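Local coordinates for DisA protein (Sorangium cellulosum, PDB 6CCA) that probably transfers methyl groups to carbon on the polyketide chain of the disorazol assembly line, building a gem-dimethyl unit, at residues P39-G44 with A388-S393; L33-V38 with F384-P389. One frame throughout, in Å; residues are numbered along the deposited sequence.

Contact 1: P39-G44 with A388-S393; sequences PRIQPG and APLQHS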
ATOM      1  N   PRO A  39      11.724  17.110  11.237  1.00 20.45           N
ATOM      2  CA  PRO A  39      10.809  18.046  11.963  1.00 20.81           C
ATOM      3  C   PRO A  39      10.003  19.019  11.103  1.00 22.89           C
ATOM      4  O   PRO A  39       8.983  19.447  11.532  1.00 23.44           O
ATOM      5  CB  PRO A  39      11.803  18.840  12.931  1.00 22.89           C
ATOM      6  CG  PRO A  39      13.021  18.021  12.971  1.00 22.95           C
ATOM      7  CD  PRO A  39      13.138  17.298  11.613  1.00 22.28           C
ATOM      8  N   ARG A  40      10.440  19.384   9.899  1.00 20.69           N
ATOM      9  CA  ARG A  40       9.691  20.221   9.008  1.00 20.32           C
ATOM     10  C   ARG A  40       8.577  19.445   8.301  1.00 20.81           C
ATOM     11  O   ARG A  40       7.729  20.051   7.685  1.00 24.15           O
ATOM     12  CB  ARG A  40      10.598  20.819   7.949  1.00 24.52           C
ATOM     13  CG  ARG A  40      11.632  21.787   8.538  1.00 30.74           C
ATOM     14  CD  ARG A  40      12.663  22.279   7.538  1.00 36.58           C
ATOM     15  NE  ARG A  40      13.604  23.246   8.191  1.00 51.21           N
ATOM     16  CZ  ARG A  40      14.947  23.131   8.325  1.00 54.51           C
ATOM     17  NH1 ARG A  40      15.631  22.103   7.843  1.00 49.29           N
ATOM     18  NH2 ARG A  40      15.646  24.093   8.949  1.00 54.93           N
ATOM     19  N   ILE A  41       8.605  18.111   8.391  1.00 18.69           N
ATOM     20  CA  ILE A  41       7.592  17.256   7.703  1.00 18.61           C
ATOM     21  C   ILE A  41       6.604  16.668   8.721  1.00 19.63           C
ATOM     22  O   ILE A  41       5.430  16.521   8.420  1.00 18.42           O
ATOM     23  CB  ILE A  41       8.329  16.146   6.912  1.00 17.09           C
ATOM     24  CG1 ILE A  41       9.259  16.747   5.851  1.00 17.57           C
ATOM     25  CG2 ILE A  41       7.365  15.130   6.304  1.00 19.40           C
ATOM     26  CD1 ILE A  41      10.290  15.749   5.377  1.00 17.68           C
ATOM     27  N   GLN A  42       7.129  16.298   9.884  1.00 19.81           N
ATOM     28  CA  GLN A  42       6.324  15.704  10.950  1.00 21.11           C
ATOM     29  C   GLN A  42       5.057  16.486  11.191  1.00 20.35           C
ATOM     30  O   GLN A  42       5.095  17.679  11.508  1.00 21.15           O
ATOM     31  CB  GLN A  42       7.140  15.682  12.239  1.00 22.14           C
ATOM     32  CG  GLN A  42       6.443  15.173  13.473  1.00 19.89           C
ATOM     33  CD  GLN A  42       5.815  13.810  13.321  1.00 19.22           C
ATOM     34  OE1 GLN A  42       6.464  12.825  12.976  1.00 19.73           O
ATOM     35  NE2 GLN A  42       4.529  13.750  13.611  1.00 19.07           N
ATOM     36  N   PRO A  43       3.897  15.831  11.062  1.00 19.41           N
ATOM     37  CA  PRO A  43       2.685  16.565  11.364  1.00 20.85           C
ATOM     38  C   PRO A  43       2.634  16.976  12.860  1.00 19.98           C
ATOM     39  O   PRO A  43       3.017  16.200  13.731  1.00 19.63           O
ATOM     40  CB  PRO A  43       1.570  15.567  11.061  1.00 20.12           C
ATOM     41  CG  PRO A  43       2.177  14.282  10.844  1.00 22.86           C
ATOM     42  CD  PRO A  43       3.633  14.494  10.531  1.00 21.12           C
ATOM     43  N   GLY A  44       2.068  18.139  13.110  1.00 24.97           N
ATOM     44  CA  GLY A  44       1.818  18.574  14.475  1.00 23.85           C
ATOM     45  C   GLY A  44       0.607  17.921  15.141  1.00 27.16           C
ATOM     46  O   GLY A  44      -0.155  17.169  14.521  1.00 21.89           O
ATOM     47  N   ALA A 388      12.955   7.304   9.465  1.00 17.78           N
ATOM     48  CA  ALA A 388      11.882   8.014  10.152  1.00 18.78           C
ATOM     49  C   ALA A 388      10.482   7.655   9.690  1.00 16.89           C
ATOM     50  O   ALA A 388       9.936   8.281   8.768  1.00 15.47           O
ATOM     51  CB  ALA A 388      12.105   9.511  10.084  1.00 20.16           C
ATOM     52  N   PRO A 389       9.869   6.649  10.334  1.00 18.15           N
ATOM     53  CA  PRO A 389       8.456   6.492  10.209  1.00 16.77           C
ATOM     54  C   PRO A 389       7.864   7.670  10.941  1.00 21.11           C
ATOM     55  O   PRO A 389       8.278   7.966  12.110  1.00 19.86           O
ATOM     56  CB  PRO A 389       8.164   5.182  10.911  1.00 18.99           C
ATOM     57  CG  PRO A 389       9.465   4.530  11.142  1.00 18.60           C
ATOM     58  CD  PRO A 389      10.477   5.643  11.203  1.00 17.50           C
ATOM     59  N   LEU A 390       6.989   8.398  10.299  1.00 16.77           N
ATOM     60  CA  LEU A 390       6.478   9.631  10.914  1.00 18.22           C
ATOM     61  C   LEU A 390       5.586   9.263  12.128  1.00 19.36           C
ATOM     62  O   LEU A 390       5.101   8.137  12.223  1.00 19.55           O
ATOM     63  CB  LEU A 390       5.800  10.499   9.904  1.00 19.31           C
ATOM     64  CG  LEU A 390       6.742  11.057   8.843  1.00 20.61           C
ATOM     65  CD1 LEU A 390       5.958  11.838   7.839  1.00 23.11           C
ATOM     66  CD2 LEU A 390       7.831  11.913   9.514  1.00 23.57           C
ATOM     67  N   GLN A 391       5.440  10.183  13.074  1.00 18.90           N
ATOM     68  CA  GLN A 391       4.731   9.876  14.327  1.00 19.07           C
ATOM     69  C   GLN A 391       3.299  10.330  14.189  1.00 16.81           C
ATOM     70  O   GLN A 391       3.037  11.427  13.719  1.00 17.55           O
ATOM     71  CB  GLN A 391       5.409  10.649  15.508  1.00 22.78           C
ATOM     72  CG  GLN A 391       6.830  10.266  15.707  1.00 31.62           C
ATOM     73  CD  GLN A 391       7.479  11.124  16.804  1.00 40.62           C
ATOM     74  OE1 GLN A 391       8.292  12.057  16.529  1.00 48.53           O
ATOM     75  NE2 GLN A 391       7.086  10.851  18.052  1.00 43.27           N
ATOM     76  N   HIS A 392       2.370   9.487  14.623  1.00 18.14           N
ATOM     77  CA  HIS A 392       0.949   9.782  14.618  1.00 17.97           C
ATOM     78  C   HIS A 392       0.315   9.341  15.897  1.00 20.33           C
ATOM     79  O   HIS A 392      -0.572   8.481  15.933  1.00 18.84           O
ATOM     80  CB  HIS A 392       0.248   9.118  13.412  1.00 19.32           C
ATOM     81  CG  HIS A 392       0.620   9.752  12.118  1.00 17.11           C
ATOM     82  ND1 HIS A 392       1.741   9.368  11.431  1.00 18.54           N
ATOM     83  CD2 HIS A 392       0.071  10.754  11.414  1.00 18.00           C
ATOM     84  CE1 HIS A 392       1.865  10.118  10.353  1.00 18.57           C
ATOM     85  NE2 HIS A 392       0.861  10.959  10.314  1.00 17.15           N
ATOM     86  N   SER A 393       0.792   9.924  17.000  1.00 21.89           N
ATOM     87  CA  SER A 393       0.266   9.488  18.328  1.00 24.03           C
ATOM     88  C   SER A 393      -0.123  10.649  19.230  1.00 25.62           C
ATOM     89  O   SER A 393       0.449  11.748  19.159  1.00 24.83           O
ATOM     90  CB  SER A 393       1.254   8.527  19.032  1.00 30.52           C
ATOM     91  OG  SER A 393       2.501   9.132  19.128  1.00 40.26           O
TER
HETATM   92  O   HOH W   1       9.021  12.680  13.763  1.00 26.87           O

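Contact 2: L33-V38 with F384-P389; sequences LLERSV and FRRVAP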
ATOM      1  N   LEU A  33      20.798  15.470   4.627  1.00 19.32           N
ATOM      2  CA  LEU A  33      19.788  16.468   4.987  1.00 19.95           C
ATOM      3  C   LEU A  33      18.505  15.957   5.665  1.00 18.29           C
ATOM      4  O   LEU A  33      17.630  16.746   6.000  1.00 19.65           O
ATOM      5  CB  LEU A  33      19.501  17.411   3.851  1.00 23.73           C
ATOM      6  CG  LEU A  33      18.855  16.807   2.608  1.00 26.37           C
ATOM      7  CD1 LEU A  33      17.722  17.691   2.113  1.00 32.20           C
ATOM      8  CD2 LEU A  33      19.948  16.632   1.561  1.00 29.76           C
ATOM      9  N   LEU A  34      18.389  14.661   5.815  1.00 16.71           N
ATOM     10  CA  LEU A  34      17.167  14.132   6.366  1.00 18.69           C
ATOM     11  C   LEU A  34      16.949  14.485   7.824  1.00 18.37           C
ATOM     12  O   LEU A  34      15.851  14.858   8.219  1.00 18.08           O
ATOM     13  CB  LEU A  34      17.095  12.631   6.172  1.00 17.28           C
ATOM     14  CG  LEU A  34      15.772  11.951   6.580  1.00 17.65           C
ATOM     15  CD1 LEU A  34      14.597  12.615   5.946  1.00 19.30           C
ATOM     16  CD2 LEU A  34      15.787  10.460   6.277  1.00 18.00           C
ATOM     17  N   GLU A  35      17.993  14.436   8.611  1.00 18.11           N
ATOM     18  CA  GLU A  35      17.836  14.677  10.083  1.00 21.82           C
ATOM     19  C   GLU A  35      17.184  16.025  10.331  1.00 18.41           C
ATOM     20  O   GLU A  35      16.216  16.122  11.091  1.00 19.42           O
ATOM     21  CB  GLU A  35      19.231  14.586  10.752  1.00 24.65           C
ATOM     22  CG  GLU A  35      19.265  14.895  12.244  1.00 29.50           C
ATOM     23  CD  GLU A  35      20.657  14.674  12.876  1.00 35.66           C
ATOM     24  OE1 GLU A  35      21.627  14.199  12.224  1.00 34.03           O
ATOM     25  OE2 GLU A  35      20.758  14.985  14.076  1.00 42.10           O
ATOM     26  N   ARG A  36      17.632  17.060   9.650  1.00 21.48           N
ATOM     27  CA  ARG A  36      17.054  18.372   9.910  1.00 24.59           C
ATOM     28  C   ARG A  36      15.752  18.634   9.183  1.00 24.65           C
ATOM     29  O   ARG A  36      15.023  19.580   9.504  1.00 23.62           O
ATOM     30  CB  ARG A  36      18.062  19.449   9.579  1.00 28.88           C
ATOM     31  CG  ARG A  36      18.263  19.720   8.102  1.00 34.60           C
ATOM     32  CD  ARG A  36      19.508  20.589   8.010  1.00 44.02           C
ATOM     33  NE  ARG A  36      20.473  20.110   7.035  1.00 45.88           N
ATOM     34  CZ  ARG A  36      20.751  20.722   5.896  1.00 55.98           C
ATOM     35  NH1 ARG A  36      20.099  21.819   5.540  1.00 64.48           N
ATOM     36  NH2 ARG A  36      21.679  20.211   5.096  1.00 62.96           N
ATOM     37  N   SER A  37      15.443  17.797   8.198  1.00 19.05           N
ATOM     38  CA  SER A  37      14.169  17.866   7.517  1.00 18.18           C
ATOM     39  C   SER A  37      12.968  17.180   8.200  1.00 17.52           C
ATOM     40  O   SER A  37      11.875  17.644   8.034  1.00 19.02           O
ATOM     41  CB  SER A  37      14.361  17.248   6.118  1.00 17.74           C
ATOM     42  OG  SER A  37      15.242  18.017   5.332  1.00 19.63           O
ATOM     43  N   VAL A  38      13.188  16.149   8.971  1.00 17.94           N
ATOM     44  CA  VAL A  38      12.085  15.367   9.558  1.00 19.33           C
ATOM     45  C   VAL A  38      11.161  16.278  10.389  1.00 21.20           C
ATOM     46  O   VAL A  38       9.922  16.230  10.280  1.00 18.56           O
ATOM     47  CB  VAL A  38      12.590  14.114  10.270  1.00 20.08           C
ATOM     48  CG1 VAL A  38      11.472  13.421  10.985  1.00 21.67           C
ATOM     49  CG2 VAL A  38      13.183  13.160   9.253  1.00 22.83           C
ATOM     50  N   PHE A 384      20.191   2.124   5.321  1.00 20.10           N
ATOM     51  CA  PHE A 384      19.702   3.449   5.373  1.00 20.82           C
ATOM     52  C   PHE A 384      19.916   3.982   6.779  1.00 23.14           C
ATOM     53  O   PHE A 384      19.945   3.162   7.705  1.00 23.78           O
ATOM     54  CB  PHE A 384      18.176   3.478   5.022  1.00 18.83           C
ATOM     55  CG  PHE A 384      17.879   3.131   3.596  1.00 17.24           C
ATOM     56  CD1 PHE A 384      17.749   1.803   3.191  1.00 18.30           C
ATOM     57  CD2 PHE A 384      17.663   4.126   2.626  1.00 17.05           C
ATOM     58  CE1 PHE A 384      17.457   1.461   1.853  1.00 16.79           C
ATOM     59  CE2 PHE A 384      17.360   3.789   1.293  1.00 16.24           C
ATOM     60  CZ  PHE A 384      17.253   2.443   0.907  1.00 15.41           C
ATOM     61  N   ARG A 385      19.974   5.299   6.924  1.00 22.07           N
ATOM     62  CA  ARG A 385      20.074   6.009   8.202  1.00 25.46           C
ATOM     63  C   ARG A 385      18.973   7.034   8.403  1.00 23.90           C
ATOM     64  O   ARG A 385      18.269   7.347   7.499  1.00 24.00           O
ATOM     65  CB  ARG A 385      21.396   6.772   8.288  1.00 31.45           C
ATOM     66  CG  ARG A 385      22.497   6.151   7.509  1.00 39.75           C
ATOM     67  CD  ARG A 385      23.786   6.875   7.619  1.00 46.56           C
ATOM     68  NE  ARG A 385      23.767   7.997   6.703  1.00 55.12           N
ATOM     69  CZ  ARG A 385      24.768   8.339   5.933  1.00 49.54           C
ATOM     70  NH1 ARG A 385      25.859   7.619   5.918  1.00 43.35           N
ATOM     71  NH2 ARG A 385      24.655   9.413   5.194  1.00 50.14           N
ATOM     72  N   ARG A 386      18.871   7.571   9.606  1.00 21.34           N
ATOM     73  CA  ARG A 386      17.886   8.568   9.936  1.00 23.33           C
ATOM     74  C   ARG A 386      16.488   8.067   9.610  1.00 18.62           C
ATOM     75  O   ARG A 386      15.626   8.830   9.371  1.00 20.31           O
ATOM     76  CB  ARG A 386      18.145   9.851   9.156  1.00 28.75           C
ATOM     77  CG  ARG A 386      18.836  10.962   9.881  1.00 34.88           C
ATOM     78  CD  ARG A 386      20.182  11.137   9.195  1.00 42.13           C
ATOM     79  NE  ARG A 386      21.188  10.749  10.078  1.00 30.44           N
ATOM     80  CZ  ARG A 386      22.477  10.656   9.842  1.00 27.21           C
ATOM     81  NH1 ARG A 386      23.032  10.869   8.668  1.00 26.87           N
ATOM     82  NH2 ARG A 386      23.205  10.312  10.840  1.00 25.05           N
ATOM     83  N   VAL A 387      16.335   6.764   9.610  1.00 19.57           N
ATOM     84  CA  VAL A 387      15.072   6.190   9.221  1.00 19.81           C
ATOM     85  C   VAL A 387      13.954   6.720  10.100  1.00 21.16           C
ATOM     86  O   VAL A 387      14.029   6.659  11.287  1.00 20.14           O
ATOM     87  CB  VAL A 387      15.094   4.675   9.175  1.00 21.62           C
ATOM     88  CG1 VAL A 387      13.772   4.177   8.666  1.00 19.40           C
ATOM     89  CG2 VAL A 387      16.190   4.179   8.279  1.00 22.52           C
ATOM     90  N   ALA A 388      12.955   7.304   9.465  1.00 17.78           N
ATOM     91  CA  ALA A 388      11.882   8.014  10.152  1.00 18.78           C
ATOM     92  C   ALA A 388      10.482   7.655   9.690  1.00 16.89           C
ATOM     93  O   ALA A 388       9.936   8.281   8.768  1.00 15.47           O
ATOM     94  CB  ALA A 388      12.105   9.511  10.084  1.00 20.16           C
ATOM     95  N   PRO A 389       9.869   6.649  10.334  1.00 18.15           N
ATOM     96  CA  PRO A 389       8.456   6.492  10.209  1.00 16.77           C
ATOM     97  C   PRO A 389       7.864   7.670  10.941  1.00 21.11           C
ATOM     98  O   PRO A 389       8.278   7.966  12.110  1.00 19.86           O
ATOM     99  CB  PRO A 389       8.164   5.182  10.911  1.00 18.99           C
ATOM    100  CG  PRO A 389       9.465   4.530  11.142  1.00 18.60           C
ATOM    101  CD  PRO A 389      10.477   5.643  11.203  1.00 17.50           C
TER

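Contact 1: P39-G44 with A388-S393
Gln42 NE2 is held by two backbone carbonyls: it donates one hydrogen to Gln391 O across the contact at 2.8 Å and the other to its own neighbour Pro43 O at 2.9 Å. At the other end of the same amide, Gln42 OE1 accepts the Gln391 N-H at 2.8 Å, a nearly straight bond (170°) on a lone pair in the carbonyl plane. A water gives a further bond to Gln42 OE1 and joins it to Gln391 OE1, whose amide plane is turned 68° from that of Gln42. Four bonds thus fix the rotation of the Gln42 amide, which binds both the N-H and the C=O of Gln391, as a backbone amide could. With CG trans to the backbone N (chi1 177°) and the chain bent at chi2, the amide is carried across to the loop. On the apolar side of the contact, Leu390 CD1 meets Ile41 CG2 at 3.9 Å, the two side chains nearly perpendicular. Further along, Pro43 CG rests 3.6 Å from His392 NE2, a nitrogen hydrogen-bonded to His200. The contact joins the exit of helix 34-41 to the loop leaving edge strand 387-389; Leu204 of helix 196-216 packs on Pro43, Leu390 and His392, while Leu390 is also backbone hydrogen-bonded to Val404 of strand 402-409.

Contact 2: L33-V38 with F384-P389
A surface contact, apolar apart from one loose pairing of charges, lays the start of helix 34-41 against the corner where strand 384-385 gives way to strand 387-389. Leu34 reaches into the bend: its CD2 lies 3.5 Å from Arg386 O and 3.8 Å from Arg386 CB, the two side chains running past each other head to tail. One turn on, Val38 straddles the methyl of Ala388, with CG2 at 3.9 Å and CG1 at 4.1 Å from Ala388 CB. Strands 384-385 and 387-389 both run antiparallel to strand 402-409 at the margin of the mixed sheet of the methyltransferase fold, whose parallel strands include 226-231 and 300-306; Arg386, with positive phi and psi (55° and 26°), makes the corner between them. Its methylenes lie along Glu35, CG coming to 3.7 Å from Glu35 CB. Bends at chi2 and chi3 fold the guanidinium back over Arg385 CB. Glu35 OE1 stands over one face of that guanidinium, 4.1 Å from Arg386 NE and well off its plane, so none of its hydrogens is aimed there and only a general attraction of charges remains. The firm partner is Glu408 of strand 402-409, whose OE1 makes salt bridges with both Arg386 NH1 and Arg385 NH2, while its OE2 accepts the backbone N-H of Leu34, so that this one carboxylate bonds to both segments. The carbonyl of Leu33, just before the helix, takes the hydroxyl of Ser37 (OG to Leu33 O 2.8 Å) and the Ser37 N-H, one from above and one from below the carbonyl plane.

From the N terminus the chain first passes 33-38, then 39-44, as helix 34-41 runs out into the turn before helix 45-52. More than 340 residues later it returns through 384-389 and on into 388-393. Contact 2 therefore closes a loop from the start of the helix to the strand corner, and contact 1 one from its end to the loop beyond strand 387-389. The two loops cross rather than nest, because helix and strand advance in the same order. Their centres about 11 Å apart, sharing Ala388 and Pro389 and touching through Leu390 and Val38, they fasten the N-terminal helix along the edge of the sheet.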